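Local coordinates for protein EmGH1 (Erythrobacter marinus, PDB 5Z87) that probably hydrolyses beta-glucosidic bonds, and possibly xylosidic or arabinofuranosidic ones, as a three-domain glycoside hydrolase of family 3, at residues Gln708-Asp713 / Pro721-Arg726; Ile182-Asp187 / Leu262-Ala267; Val693-Thr698 / Gln729-Glu734; Asn620-Leu625 / Ala702-Val707. All blocks are in the same frame, centred on the assembly; numbering follows the deposited sequence. Where two conformers were deposited one is given.

Contact 1: residues Gln708-Asp713 / Pro721-Arg726; sequences QLYIRD and PIKEMR. With MG (magnesium ion), chain E.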
# COMPACT_ATOMS: atom_id res chain seq x y z
N GLN A 708 24.29 10.71 -12.40
CA GLN A 708 23.39 9.59 -12.16
C GLN A 708 22.99 8.92 -13.47
O GLN A 708 22.55 9.59 -14.41
CB GLN A 708 22.15 10.04 -11.38
CG GLN A 708 22.50 10.63 -10.02
CD GLN A 708 21.35 11.35 -9.33
OE1 GLN A 708 20.18 10.97 -9.44
NE2 GLN A 708 21.69 12.41 -8.62
N LEU A 709 23.11 7.59 -13.51
CA LEU A 709 22.77 6.79 -14.68
C LEU A 709 21.54 5.92 -14.40
O LEU A 709 21.43 5.33 -13.33
CB LEU A 709 23.96 5.91 -15.08
CG LEU A 709 23.88 5.15 -16.42
CD1 LEU A 709 24.14 6.09 -17.59
CD2 LEU A 709 24.88 4.01 -16.44
N TYR A 710 20.62 5.87 -15.36
CA TYR A 710 19.38 5.11 -15.25
C TYR A 710 19.13 4.38 -16.56
O TYR A 710 19.63 4.77 -17.62
CB TYR A 710 18.16 6.00 -14.97
CG TYR A 710 18.23 6.84 -13.72
CD1 TYR A 710 18.96 8.03 -13.71
CD2 TYR A 710 17.53 6.48 -12.57
CE1 TYR A 710 19.01 8.83 -12.54
CE2 TYR A 710 17.57 7.27 -11.41
CZ TYR A 710 18.32 8.45 -11.41
OH TYR A 710 18.37 9.23 -10.28
N ILE A 711 18.31 3.32 -16.50
CA ILE A 711 17.91 2.62 -17.71
C ILE A 711 16.41 2.37 -17.68
O ILE A 711 15.77 2.36 -16.63
CB ILE A 711 18.66 1.29 -17.92
CG1 ILE A 711 18.24 0.28 -16.85
CG2 ILE A 711 20.19 1.50 -17.92
CD1 ILE A 711 18.23 -1.13 -17.32
N ARG A 712 15.85 2.16 -18.87
CA ARG A 712 14.49 1.68 -19.04
C ARG A 712 14.51 0.55 -20.06
O ARG A 712 14.99 0.73 -21.18
CB ARG A 712 13.55 2.81 -19.50
CG ARG A 712 12.29 2.37 -20.27
CD ARG A 712 11.27 1.66 -19.39
NE ARG A 712 10.03 1.35 -20.12
CZ ARG A 712 9.07 0.54 -19.67
NH1 ARG A 712 7.99 0.32 -20.40
NH2 ARG A 712 9.19 -0.03 -18.49
N ASP A 713 14.00 -0.61 -19.66
CA ASP A 713 13.83 -1.74 -20.57
C ASP A 713 12.47 -1.54 -21.23
O ASP A 713 11.42 -1.82 -20.63
CB ASP A 713 13.95 -3.04 -19.80
CG ASP A 713 13.87 -4.26 -20.68
OD1 ASP A 713 13.81 -4.11 -21.93
OD2 ASP A 713 13.84 -5.37 -20.12
N PRO A 721 10.11 -1.00 -14.49
CA PRO A 721 9.92 0.41 -14.15
C PRO A 721 10.23 1.33 -15.33
O PRO A 721 10.95 0.96 -16.27
CB PRO A 721 10.91 0.64 -12.99
CG PRO A 721 11.03 -0.70 -12.37
CD PRO A 721 11.04 -1.66 -13.55
N ILE A 722 9.67 2.53 -15.26
CA ILE A 722 9.95 3.53 -16.30
C ILE A 722 11.39 4.02 -16.24
O ILE A 722 11.87 4.58 -17.23
CB ILE A 722 8.98 4.72 -16.19
CG1 ILE A 722 9.21 5.47 -14.87
CG2 ILE A 722 7.55 4.25 -16.27
CD1 ILE A 722 8.23 6.62 -14.66
N LYS A 723 12.07 3.83 -15.11
CA LYS A 723 13.51 4.08 -15.03
C LYS A 723 14.05 3.42 -13.77
O LYS A 723 13.35 3.31 -12.76
CB LYS A 723 13.83 5.58 -15.03
CG LYS A 723 13.11 6.35 -13.96
CD LYS A 723 13.49 7.81 -13.99
CE LYS A 723 12.88 8.51 -15.18
NZ LYS A 723 12.28 9.82 -14.74
N GLU A 724 15.30 2.98 -13.85
CA GLU A 724 15.97 2.21 -12.79
C GLU A 724 17.41 2.66 -12.71
O GLU A 724 18.16 2.50 -13.69
CB GLU A 724 15.94 0.71 -13.08
CG GLU A 724 14.78 0.25 -13.93
CD GLU A 724 14.69 -1.26 -14.03
OE1 GLU A 724 14.45 -1.77 -15.14
OE2 GLU A 724 14.87 -1.93 -12.98
N MET A 725 17.82 3.18 -11.55
CA MET A 725 19.21 3.59 -11.40
C MET A 725 20.15 2.39 -11.53
O MET A 725 19.91 1.33 -10.93
CB MET A 725 19.43 4.29 -10.06
CG MET A 725 20.90 4.50 -9.75
SD MET A 725 21.17 5.58 -8.32
CE MET A 725 21.13 7.19 -9.11
N ARG A 726 21.20 2.56 -12.33
CA ARG A 726 22.21 1.53 -12.52
C ARG A 726 23.62 2.02 -12.25
O ARG A 726 24.54 1.20 -12.28
CB ARG A 726 22.13 0.96 -13.95
CG ARG A 726 20.88 0.11 -14.21
CD ARG A 726 20.88 -1.09 -13.28
NE ARG A 726 19.77 -2.01 -13.48
CZ ARG A 726 18.65 -1.98 -12.76
NH1 ARG A 726 18.48 -1.05 -11.83
NH2 ARG A 726 17.68 -2.87 -12.99
MG MG E . 13.48 -5.38 -23.44
O HOH W 1 13.20 -0.69 -17.07
O HOH W 2 13.70 -6.99 -22.03
O HOH W 3 13.26 -3.66 -24.64
O HOH W 4 12.78 -6.77 -24.80
O HOH W 5 15.60 -5.74 -23.87

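Contact 2: residues Ile182-Asp187 / Leu262-Ala267; sequences IDICTD and LPPFRA. With EDO (1,2-ethanediol), chain K.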
# COMPACT_ATOMS: atom_id res chain seq x y z
N ILE A 182 19.52 -3.20 5.63
CA ILE A 182 19.50 -2.98 4.19
C ILE A 182 18.09 -3.20 3.66
O ILE A 182 17.91 -3.67 2.53
CB ILE A 182 20.54 -3.86 3.48
CG1 ILE A 182 20.33 -5.34 3.81
CG2 ILE A 182 21.93 -3.41 3.90
CD1 ILE A 182 21.38 -6.24 3.12
N ASP A 183 17.09 -2.83 4.46
CA ASP A 183 15.72 -2.75 3.99
C ASP A 183 15.57 -1.61 2.99
O ASP A 183 16.42 -0.72 2.89
CB ASP A 183 14.76 -2.56 5.17
CG ASP A 183 14.86 -3.69 6.20
OD1 ASP A 183 14.88 -4.87 5.77
OD2 ASP A 183 14.92 -3.41 7.43
N ILE A 184 14.47 -1.64 2.24
CA ILE A 184 14.16 -0.64 1.23
C ILE A 184 13.09 0.27 1.81
O ILE A 184 12.04 -0.21 2.27
CB ILE A 184 13.67 -1.30 -0.07
CG1 ILE A 184 14.58 -2.47 -0.44
CG2 ILE A 184 13.56 -0.28 -1.20
CD1 ILE A 184 16.01 -2.06 -0.80
N CYS A 185 13.34 1.58 1.80
CA CYS A 185 12.38 2.55 2.33
C CYS A 185 11.43 2.94 1.21
O CYS A 185 11.68 3.88 0.46
CB CYS A 185 13.07 3.78 2.90
SG CYS A 185 11.85 4.98 3.61
N THR A 186 10.32 2.21 1.08
CA THR A 186 9.26 2.58 0.15
C THR A 186 8.11 3.31 0.83
O THR A 186 7.21 3.81 0.15
CB THR A 186 8.69 1.34 -0.55
OG1 THR A 186 8.17 0.43 0.44
CG2 THR A 186 9.77 0.64 -1.38
N ASP A 187 8.10 3.38 2.16
CA ASP A 187 6.99 4.01 2.89
C ASP A 187 7.55 4.88 4.01
O ASP A 187 7.85 4.37 5.11
CB ASP A 187 6.02 2.96 3.43
CG ASP A 187 4.65 3.55 3.72
OD1 ASP A 187 4.59 4.68 4.25
OD2 ASP A 187 3.64 2.89 3.41
N LEU A 262 15.53 -8.04 -2.49
CA LEU A 262 16.66 -8.96 -2.34
C LEU A 262 18.02 -8.48 -2.86
O LEU A 262 19.03 -8.94 -2.33
CB LEU A 262 16.34 -10.29 -3.04
CG LEU A 262 15.24 -11.14 -2.39
CD1 LEU A 262 15.08 -12.44 -3.15
CD2 LEU A 262 15.55 -11.40 -0.91
N PRO A 263 18.12 -7.64 -3.89
CA PRO A 263 19.45 -7.37 -4.50
C PRO A 263 20.50 -6.91 -3.49
O PRO A 263 21.67 -7.31 -3.59
CB PRO A 263 19.16 -6.30 -5.56
CG PRO A 263 17.74 -6.61 -5.98
CD PRO A 263 17.03 -7.07 -4.73
N PRO A 264 20.15 -6.07 -2.50
CA PRO A 264 21.18 -5.73 -1.50
C PRO A 264 21.59 -6.91 -0.64
O PRO A 264 22.78 -7.05 -0.32
CB PRO A 264 20.53 -4.61 -0.67
CG PRO A 264 19.07 -4.67 -0.99
CD PRO A 264 18.97 -5.18 -2.39
N PHE A 265 20.64 -7.76 -0.24
CA PHE A 265 20.99 -8.98 0.47
C PHE A 265 21.85 -9.89 -0.40
O PHE A 265 22.86 -10.43 0.05
CB PHE A 265 19.73 -9.72 0.91
CG PHE A 265 19.04 -9.10 2.11
CD1 PHE A 265 19.49 -9.37 3.40
CD2 PHE A 265 17.92 -8.28 1.94
CE1 PHE A 265 18.85 -8.81 4.49
CE2 PHE A 265 17.29 -7.72 3.03
CZ PHE A 265 17.75 -7.98 4.31
N ARG A 266 21.46 -10.06 -1.67
CA ARG A 266 22.23 -10.93 -2.54
C ARG A 266 23.67 -10.44 -2.67
O ARG A 266 24.61 -11.24 -2.63
CB ARG A 266 21.58 -11.04 -3.92
CG ARG A 266 22.30 -12.04 -4.83
CD ARG A 266 21.61 -12.16 -6.18
NE ARG A 266 22.30 -13.11 -7.05
CZ ARG A 266 21.76 -14.23 -7.54
NH1 ARG A 266 20.51 -14.55 -7.27
NH2 ARG A 266 22.49 -15.01 -8.33
N ALA A 267 23.85 -9.12 -2.83
CA ALA A 267 25.20 -8.58 -2.95
C ALA A 267 25.97 -8.71 -1.64
O ALA A 267 27.15 -9.08 -1.65
CB ALA A 267 25.14 -7.12 -3.39
C1 EDO K . 19.34 -17.87 -8.60
O1 EDO K . 18.25 -18.48 -9.29
C2 EDO K . 20.64 -18.36 -9.24
O2 EDO K . 21.07 -17.45 -10.25

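Contact 3: residues Val693-Thr698 / Gln729-Glu734; sequences VSVRNT and QKVLLE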
# COMPACT_ATOMS: atom_id res chain seq x y z
N VAL A 693 29.39 10.31 -19.86
CA VAL A 693 28.55 11.48 -19.60
C VAL A 693 29.48 12.63 -19.24
O VAL A 693 30.20 12.55 -18.24
CB VAL A 693 27.56 11.25 -18.45
CG1 VAL A 693 26.65 12.47 -18.26
CG2 VAL A 693 26.77 9.97 -18.64
N SER A 694 29.45 13.71 -20.02
CA SER A 694 30.23 14.89 -19.68
C SER A 694 29.44 15.80 -18.75
O SER A 694 28.23 16.00 -18.92
CB SER A 694 30.66 15.66 -20.93
OG SER A 694 29.57 16.31 -21.56
N VAL A 695 30.13 16.34 -17.76
CA VAL A 695 29.57 17.32 -16.84
C VAL A 695 30.58 18.44 -16.66
O VAL A 695 31.78 18.19 -16.50
CB VAL A 695 29.20 16.66 -15.49
CG1 VAL A 695 30.34 15.79 -15.03
CG2 VAL A 695 28.87 17.72 -14.46
N ARG A 696 30.10 19.69 -16.72
CA ARG A 696 30.95 20.87 -16.70
C ARG A 696 30.47 21.78 -15.58
O ARG A 696 29.26 21.99 -15.42
CB ARG A 696 30.89 21.62 -18.04
CG ARG A 696 31.67 22.94 -18.06
CD ARG A 696 31.46 23.74 -19.36
NE ARG A 696 32.00 23.05 -20.54
CZ ARG A 696 31.27 22.33 -21.39
NH1 ARG A 696 29.95 22.21 -21.20
NH2 ARG A 696 31.84 21.74 -22.43
N ASN A 697 31.42 22.29 -14.79
CA ASN A 697 31.11 23.30 -13.78
C ASN A 697 30.91 24.62 -14.50
O ASN A 697 31.87 25.25 -14.96
CB ASN A 697 32.23 23.37 -12.74
CG ASN A 697 31.92 24.32 -11.61
OD1 ASN A 697 31.03 25.17 -11.70
ND2 ASN A 697 32.64 24.17 -10.51
N THR A 698 29.66 25.05 -14.61
CA THR A 698 29.29 26.25 -15.34
C THR A 698 29.10 27.45 -14.43
O THR A 698 28.52 28.45 -14.85
CB THR A 698 28.01 25.99 -16.14
OG1 THR A 698 26.95 25.77 -15.21
CG2 THR A 698 28.15 24.76 -17.02
N GLN A 729 28.15 8.53 -9.75
CA GLN A 729 29.53 8.95 -9.53
C GLN A 729 29.53 10.38 -9.02
O GLN A 729 29.14 11.29 -9.76
CB GLN A 729 30.34 8.84 -10.82
CG GLN A 729 31.81 9.19 -10.66
CD GLN A 729 32.48 8.38 -9.59
OE1 GLN A 729 32.70 7.17 -9.75
NE2 GLN A 729 32.79 9.02 -8.46
N LYS A 730 29.96 10.60 -7.79
CA LYS A 730 30.20 11.95 -7.32
C LYS A 730 31.48 12.48 -7.95
O LYS A 730 32.50 11.78 -7.97
CB LYS A 730 30.27 11.99 -5.79
CG LYS A 730 29.99 13.38 -5.21
CD LYS A 730 29.81 13.34 -3.72
CE LYS A 730 28.77 14.34 -3.27
NZ LYS A 730 28.57 14.32 -1.80
N VAL A 731 31.42 13.68 -8.53
CA VAL A 731 32.59 14.33 -9.12
C VAL A 731 32.82 15.66 -8.42
O VAL A 731 31.89 16.30 -7.91
CB VAL A 731 32.46 14.55 -10.64
CG1 VAL A 731 32.33 13.23 -11.35
CG2 VAL A 731 31.29 15.46 -10.96
N LEU A 732 34.08 16.07 -8.38
CA LEU A 732 34.50 17.37 -7.88
C LEU A 732 35.10 18.14 -9.05
O LEU A 732 35.95 17.61 -9.76
CB LEU A 732 35.53 17.22 -6.74
CG LEU A 732 36.26 18.49 -6.29
CD1 LEU A 732 35.31 19.51 -5.67
CD2 LEU A 732 37.40 18.15 -5.32
N LEU A 733 34.62 19.37 -9.26
CA LEU A 733 34.98 20.15 -10.43
C LEU A 733 35.34 21.57 -10.03
O LEU A 733 34.63 22.19 -9.23
CB LEU A 733 33.84 20.19 -11.47
CG LEU A 733 33.43 18.89 -12.16
CD1 LEU A 733 32.21 19.09 -13.10
CD2 LEU A 733 34.61 18.33 -12.92
N GLU A 734 36.43 22.08 -10.60
CA GLU A 734 36.78 23.49 -10.52
C GLU A 734 35.91 24.30 -11.48
O GLU A 734 35.37 23.76 -12.45
CB GLU A 734 38.26 23.69 -10.86
CG GLU A 734 39.25 23.07 -9.88
CD GLU A 734 39.06 23.59 -8.47
OE1 GLU A 734 38.76 24.79 -8.31
OE2 GLU A 734 39.20 22.79 -7.51

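Contact 4: residues Asn620-Leu625 / Ala702-Val707; sequences NPSGKL and AGQDVV. With EDO (1,2-ethanediol), chain I.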
# COMPACT_ATOMS: atom_id res chain seq x y z
N ASN A 620 30.83 23.59 -0.12
CA ASN A 620 29.75 23.61 -1.09
C ASN A 620 28.88 22.37 -0.90
O ASN A 620 29.37 21.25 -1.06
CB ASN A 620 30.31 23.65 -2.51
CG ASN A 620 29.30 24.15 -3.51
OD1 ASN A 620 28.11 24.21 -3.21
ND2 ASN A 620 29.76 24.53 -4.71
N PRO A 621 27.59 22.53 -0.55
CA PRO A 621 26.76 21.35 -0.28
C PRO A 621 26.62 20.48 -1.52
O PRO A 621 26.57 20.97 -2.65
CB PRO A 621 25.42 21.94 0.14
CG PRO A 621 25.40 23.30 -0.50
CD PRO A 621 26.83 23.78 -0.43
N SER A 622 26.62 19.17 -1.29
CA SER A 622 26.67 18.21 -2.39
C SER A 622 25.87 16.95 -2.10
O SER A 622 26.00 15.98 -2.84
CB SER A 622 28.13 17.84 -2.69
OG SER A 622 28.63 16.97 -1.68
N GLY A 623 25.08 16.93 -1.03
CA GLY A 623 24.20 15.80 -0.79
C GLY A 623 23.08 15.73 -1.82
O GLY A 623 22.66 16.73 -2.40
N LYS A 624 22.60 14.50 -2.05
CA LYS A 624 21.47 14.23 -2.94
C LYS A 624 20.46 13.37 -2.20
O LYS A 624 20.83 12.55 -1.36
CB LYS A 624 21.92 13.50 -4.22
CG LYS A 624 22.97 14.24 -5.04
CD LYS A 624 22.34 15.39 -5.80
CE LYS A 624 23.17 15.79 -6.99
NZ LYS A 624 22.53 16.89 -7.77
N LEU A 625 19.18 13.57 -2.50
CA LEU A 625 18.14 12.80 -1.82
C LEU A 625 18.21 11.32 -2.23
O LEU A 625 18.30 11.02 -3.43
CB LEU A 625 16.76 13.37 -2.13
CG LEU A 625 16.45 14.63 -1.33
CD1 LEU A 625 15.14 15.24 -1.79
CD2 LEU A 625 16.42 14.32 0.18
N ALA A 702 34.21 26.05 -7.06
CA ALA A 702 34.34 24.60 -7.11
C ALA A 702 33.20 23.93 -6.34
O ALA A 702 32.66 24.47 -5.37
CB ALA A 702 35.70 24.18 -6.53
N GLY A 703 32.83 22.75 -6.79
CA GLY A 703 31.79 22.02 -6.09
C GLY A 703 31.68 20.61 -6.60
O GLY A 703 32.31 20.23 -7.60
N GLN A 704 30.86 19.83 -5.92
CA GLN A 704 30.61 18.46 -6.31
C GLN A 704 29.19 18.27 -6.83
O GLN A 704 28.26 18.98 -6.44
CB GLN A 704 30.85 17.52 -5.13
CG GLN A 704 32.30 17.43 -4.71
CD GLN A 704 32.48 16.50 -3.53
OE1 GLN A 704 33.07 15.42 -3.66
NE2 GLN A 704 31.96 16.89 -2.39
N ASP A 705 29.05 17.30 -7.73
CA ASP A 705 27.74 16.85 -8.18
C ASP A 705 27.78 15.33 -8.27
O ASP A 705 28.85 14.72 -8.43
CB ASP A 705 27.37 17.48 -9.54
CG ASP A 705 25.86 17.56 -9.76
OD1 ASP A 705 25.09 17.36 -8.79
OD2 ASP A 705 25.43 17.84 -10.90
N VAL A 706 26.60 14.71 -8.18
CA VAL A 706 26.47 13.27 -8.34
C VAL A 706 25.86 13.00 -9.71
O VAL A 706 24.67 13.23 -9.93
CB VAL A 706 25.63 12.64 -7.23
CG1 VAL A 706 25.55 11.14 -7.43
CG2 VAL A 706 26.24 12.98 -5.86
N VAL A 707 26.70 12.53 -10.64
CA VAL A 707 26.25 12.11 -11.96
C VAL A 707 25.50 10.79 -11.83
O VAL A 707 26.01 9.84 -11.23
CB VAL A 707 27.46 11.98 -12.89
CG1 VAL A 707 27.10 11.37 -14.22
CG2 VAL A 707 28.11 13.35 -13.08
C1 EDO I . 34.08 22.09 -2.58
O1 EDO I . 33.54 20.78 -2.83
C2 EDO I . 34.25 22.30 -1.08
O2 EDO I . 32.98 22.12 -0.45
O HOH W 6 28.44 21.42 -4.82
O HOH W 7 26.12 16.78 -5.34

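Contact 1: residues Gln708-Asp713 / Pro721-Arg726
Ile711 and Glu724 face each other as an antiparallel hydrogen-bonded pair, with Ile711 N giving to Glu724 O at 2.9 Å and Glu724 N returning the bond to Ile711 O. Arg726 N closes the next rung on Leu709 O, and between the two lies the non-hydrogen-bonded pair Tyr710-Met725. Here CB of Met725 packs against CE2 of Tyr710 at 3.8 Å, and the thioether chain, bent at its last torsion (chi3 -86°), brings CE to 3.6 Å from Tyr710 OH and also against CB of Gln708. The phenol is held in turn by Gln708, since Tyr710 OH gives to Gln708 OE1 at 2.6 Å in the carbonyl plane. On the other face of the sheet, CG of Arg726 lies 3.7 Å from CG1 of Ile711. Beyond the strand pairing, Arg712 NH2 reaches Pro721 O in one of two conformers, so this bond is less certain. A water accepts from Asp713 N and donates to Pro721 O and Glu724 OE1, while Arg720 forms salt bridges with both Asp713 OD2 and Glu724 OE1. Asp713 OD1 binds magnesium at 2.0 Å, and four waters and Ile715 O complete six ligands. With one carboxylate oxygen on the metal and the other engaged by arginine, the negative charge of Asp713 is probably well compensated where this hairpin of the fibronectin type III-like domain turns.

Contact 2: residues Ile182-Asp187 / Leu262-Ala267
Ile182 lays its CD1 over one face of the Phe265 ring, a CH-pi contact with the methyl 3.8 Å from the ring centroid and 15° off the normal. The branch gets there because CG1 stands between the backbone N and the carbonyl carbon (chi1 55°) and the chain then runs on extended, which also sets CG1 3.7 Å from CZ of the same ring. Beside it, CB of Ile182 meets CB of Pro264 at 4.2 Å, and CD1 of Ile184 comes to CG of Pro264 at 4.0 Å, the two side chains crossing at about a right angle. This tight part is wholly buried and apolar, with no hydrogen bond between the segments. Asp183 OD1 lies at the ring edge, 4.5 Å from Phe265 CZ, and OD2 of the carboxylate is hydrogen-bonded to His234 ND1. Were Phe265 an alanine, the methyl of Ile182 would probably lose the ring face it rests on, with a gap opened there. The far side of the helix is looser: Arg266 extends away from the loop, and its NH2 makes a weak 3.4 Å bond to O2 of an ethanediol probably taken up from the crystallisation liquor. In the N-terminal, TIM-barrel-type domain, the contact ties the loop after strand 176-177 to helix 263-270. Val232 of strand 229-235 touches both Ile182 and Phe265, Phe235 meets the Phe265 ring edge-to-face, and helix 201-216 packs on Pro264 through Val204 and Thr205.

Contact 3: residues Val693-Thr698 / Gln729-Glu734
The flat group of this contact is the Asn697 carboxamide, which holds its partner Leu733 O in its own plane, ND2 giving a hydrogen bond of 3.1 Å to that oxygen. It bridges the two facing sheets of the beta-sandwich in the fibronectin type III-like domain, strand 689-697 lying in one and strand 724-733 in the other. Seen from the acceptor, the amide sits high above the carbonyl plane of Leu733 (63° out of it). CG lies anti to the backbone N (chi1 -175°), which carries the amide across to the end of the opposite strand. The strand axes pass 7.9 Å apart and run 40° from parallel, so side chains fill the space between them. Val695 points into it, with CG1 4.2 Å from CG2 of Val731 and CG2 3.9 Å from CD1 of Leu733. That leucine methyl also rests on the backbone, 3.5 Å from Val695 O. Phe671 of strand 671-678 covers both Val695 and Leu733, while Val741 of strand 738-745 lies against Val731, so the pair forms part of the buried sandwich core. Toward the C-terminal ends of the two strands the packing becomes polar. Asn697 OD1 takes a hydrogen bond from Gly699 N and pairs with Thr669 OG1, and ND2 has a second acceptor in Arg701 O, so both ends of the buried amide are satisfied and its rotation is fixed. Alongside, the aliphatic base of the same residue is packed closely, Asn697 CB lying 3.8 Å from Leu733 CB and 3.2 Å from Glu734 O.

Contact 4: residues Asn620-Leu625 / Ala702-Val707
The loop 620-625 runs alongside the start of strand 703-713, their touching parts only 7° from parallel, with Asn620 CA 5.6 Å from Gly703 CA. At this end Asn620 ND2 gives Ala702 O a nearly straight bond (3.0 Å, 176°) in its own amide plane, while its OD1 is taken by Tyr668 N. The amide passes close over Gly703, where a side chain would run into ND2. In the middle, CB of Ser622 packs on CB of Gln704 at 3.7 Å, their polar ends serving Lys730 and Glu415, and one water donates to both Pro621 O and Gln704 O. Lys624 bends at chi2 (-76°), laying CG 3.6 Å from CG2 of Val706 and carrying NZ to a 2.8 Å salt bridge with Asp705 OD1. Gly665 O and Pro772 O also bind this ammonium, and Tyr673 holds Asp705 OD2. With a methionine at Lys624, buried Asp705 OD1 is likely to lose its charge partner, and the carbonyls of Gly665 and Pro772 one donor each. The contact thus joins the C-terminal family 3 domain to the fibronectin type III-like domain, between strand 418-422, against which Pro621 and Leu625 pack, and strand 724-733, which flanks Gln704 and Val706.

How the contacts relate
From the N terminus, contact 2 comes first, closing a loop of 74 residues within the N-terminal domain before any other contact opens; its nearest atoms stay about 8 Å from contact 1. Contact 4 then starts in the C-terminal family 3 domain and reaches across 76 residues to strand 703-713. Contact 3 opens at 693-698, before contact 4 has closed, and ends at 729-734, so these two cross. Contact 1, a short hairpin connection, falls entirely within the span of contact 3. Contacts 1, 3 and 4 share the sheet containing strands 703-713 and 724-733, contact 3 tying it to the facing sheet and contact 4 to the preceding domain.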